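Local atomic coordinates of 6-phosphogluconolactonase (Leishmania braziliensis, PDB entry 3CSS), a protein that probably hydrolyses 6-phosphogluconolactone to 6-phosphogluconate, the second step in the oxidative stage of the pentose phosphate pathway. Residues Val135-Cys140 with His184-Ser189. Numbering follows the deposited sequence.
Sequences VKLLNC and HVVSVS. Unlike the reference sequence in segment 135-140: Val-135 (reference Ala).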
loop_
_atom_site.group_PDB
_atom_site.type_symbol
_atom_site.label_atom_id
_atom_site.label_comp_id
_atom_site.label_asym_id
_atom_site.label_seq_id
_atom_site.Cartn_x
_atom_site.Cartn_y
_atom_site.Cartn_z
ATOM N N VAL A 135 -15.265 -4.501 -6.463
ATOM C CA VAL A 135 -16.051 -5.709 -6.713
ATOM C C VAL A 135 -15.154 -6.949 -6.698
ATOM O O VAL A 135 -15.477 -7.965 -6.056
ATOM C CB VAL A 135 -16.803 -5.609 -8.062
ATOM C CG1 VAL A 135 -17.434 -6.948 -8.413
ATOM C CG2 VAL A 135 -17.865 -4.505 -8.008
ATOM N N LYS A 136 -14.017 -6.852 -7.385
ATOM C CA LYS A 136 -13.073 -7.960 -7.451
ATOM C C LYS A 136 -12.533 -8.309 -6.064
ATOM O O LYS A 136 -12.464 -9.479 -5.704
ATOM C CB LYS A 136 -11.929 -7.638 -8.423
ATOM C CG LYS A 136 -11.455 -8.796 -9.204
ATOM C CD LYS A 136 -10.259 -8.459 -10.063
ATOM C CE LYS A 136 -10.640 -8.048 -11.471
ATOM N NZ LYS A 136 -9.441 -8.040 -12.342
ATOM N N LEU A 137 -12.164 -7.289 -5.282
ATOM C CA LEU A 137 -11.623 -7.509 -3.935
ATOM C C LEU A 137 -12.669 -8.172 -3.026
ATOM O O LEU A 137 -12.375 -9.126 -2.315
ATOM C CB LEU A 137 -11.128 -6.191 -3.322
ATOM C CG LEU A 137 -9.889 -5.556 -3.986
ATOM C CD1 LEU A 137 -9.599 -4.182 -3.352
ATOM C CD2 LEU A 137 -8.634 -6.500 -3.932
ATOM N N LEU A 138 -13.896 -7.675 -3.089
ATOM C CA LEU A 138 -14.968 -8.182 -2.231
ATOM C C LEU A 138 -15.335 -9.623 -2.600
ATOM O O LEU A 138 -15.838 -10.373 -1.760
ATOM C CB LEU A 138 -16.178 -7.270 -2.314
ATOM C CG LEU A 138 -16.046 -5.904 -1.640
ATOM C CD1 LEU A 138 -17.192 -4.993 -2.051
ATOM C CD2 LEU A 138 -15.974 -6.022 -0.127
ATOM N N ASN A 139 -15.073 -10.000 -3.850
ATOM C CA ASN A 139 -15.364 -11.354 -4.356
ATOM C C ASN A 139 -14.236 -12.361 -4.102
ATOM O O ASN A 139 -14.492 -13.554 -3.979
ATOM C CB ASN A 139 -15.612 -11.291 -5.866
ATOM C CG ASN A 139 -17.015 -10.818 -6.227
ATOM O OD1 ASN A 139 -17.922 -10.747 -5.385
ATOM N ND2 ASN A 139 -17.217 -10.552 -7.519
ATOM N N CYS A 140 -12.991 -11.886 -4.034
ATOM C CA CYS A 140 -11.812 -12.776 -4.045
ATOM C C CYS A 140 -11.028 -12.848 -2.742
ATOM O O CYS A 140 -10.239 -13.777 -2.567
ATOM C CB CYS A 140 -10.838 -12.350 -5.143
ATOM S SG CYS A 140 -11.543 -12.427 -6.790
ATOM N N HIS A 184 -15.914 3.785 0.756
ATOM C CA HIS A 184 -15.543 2.793 -0.257
ATOM C C HIS A 184 -14.364 1.934 0.177
ATOM O O HIS A 184 -13.561 2.334 1.019
ATOM C CB HIS A 184 -15.224 3.482 -1.587
ATOM C CG HIS A 184 -16.332 4.353 -2.100
ATOM N ND1 HIS A 184 -16.365 5.714 -1.891
ATOM C CD2 HIS A 184 -17.439 4.057 -2.824
ATOM C CE1 HIS A 184 -17.439 6.222 -2.473
ATOM N NE2 HIS A 184 -18.119 5.235 -3.030
ATOM N N VAL A 185 -14.271 0.741 -0.407
ATOM C CA VAL A 185 -13.084 -0.111 -0.276
ATOM C C VAL A 185 -11.926 0.434 -1.128
ATOM O O VAL A 185 -10.784 0.455 -0.688
ATOM C CB VAL A 185 -13.398 -1.572 -0.710
ATOM C CG1 VAL A 185 -12.161 -2.418 -0.785
ATOM C CG2 VAL A 185 -14.428 -2.218 0.241
ATOM N N VAL A 186 -12.230 0.824 -2.365
ATOM C CA VAL A 186 -11.252 1.433 -3.262
ATOM C C VAL A 186 -11.715 2.847 -3.588
ATOM O O VAL A 186 -12.863 3.057 -4.014
ATOM C CB VAL A 186 -11.089 0.624 -4.592
ATOM C CG1 VAL A 186 -10.012 1.219 -5.465
ATOM C CG2 VAL A 186 -10.811 -0.829 -4.309
ATOM N N SER A 187 -10.831 3.814 -3.370
ATOM C CA SER A 187 -11.134 5.208 -3.641
ATOM C C SER A 187 -10.193 5.723 -4.737
ATOM O O SER A 187 -9.469 4.948 -5.363
ATOM C CB SER A 187 -10.977 6.017 -2.360
ATOM O OG SER A 187 -11.500 7.333 -2.488
ATOM N N VAL A 188 -10.230 7.030 -4.967
ATOM C CA VAL A 188 -9.544 7.650 -6.084
ATOM C C VAL A 188 -8.837 8.938 -5.664
ATOM O O VAL A 188 -9.213 9.582 -4.679
ATOM C CB VAL A 188 -10.555 7.952 -7.219
ATOM C CG1 VAL A 188 -11.212 6.649 -7.669
ATOM C CG2 VAL A 188 -11.600 8.977 -6.788
ATOM N N SER A 189 -7.832 9.329 -6.434
ATOM C CA SER A 189 -7.120 10.566 -6.175
ATOM C C SER A 189 -6.290 10.969 -7.363
ATOM O O SER A 189 -5.957 10.134 -8.195
ATOM C CB SER A 189 -6.158 10.363 -5.018
ATOM O OG SER A 189 -5.198 9.390 -5.382
#
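Leu-137 reaches two valines with a single methyl: its CD1 lies 3.7 Å from CG2 of Val-186 and 4.0 Å from CG1 of Val-185. Its side chain crosses that of Val-186 at about a right angle. The next residue, Leu-138, touches Val-185 alone, CD2 of Leu-138 lying 4.1 Å from CG2 of Val-185, so each methyl of Val-185 meets a different leucine. Leu-138 leaves the helix beside the valines rather than at them; with CG opposite the carbonyl carbon (chi1 -72°), its end comes nearer to Val-185. No hydrogen bond links the two segments, and the contact is wholly aliphatic. It joins the last turn of helix 123-140 to Val-185, just ahead of strand 186-189, and to Val-186, the first residue of that strand, an outermost one of the mixed sheet in this glucosamine-6-phosphate isomerase/6-phosphogluconolactonase fold, where it runs antiparallel to strand 201-204. That neighbouring strand adds Leu-204 against Leu-137 and Val-202 against Val-186. Farther out, Glu-134 of the same helix uses OE1 to accept hydrogen bonds from the backbone N atoms of both Val-185 and Val-186, holding the valine backbone to the helix, while the side chain of Val-186 also touches Ala-130 and Tyr-133, earlier in that helix.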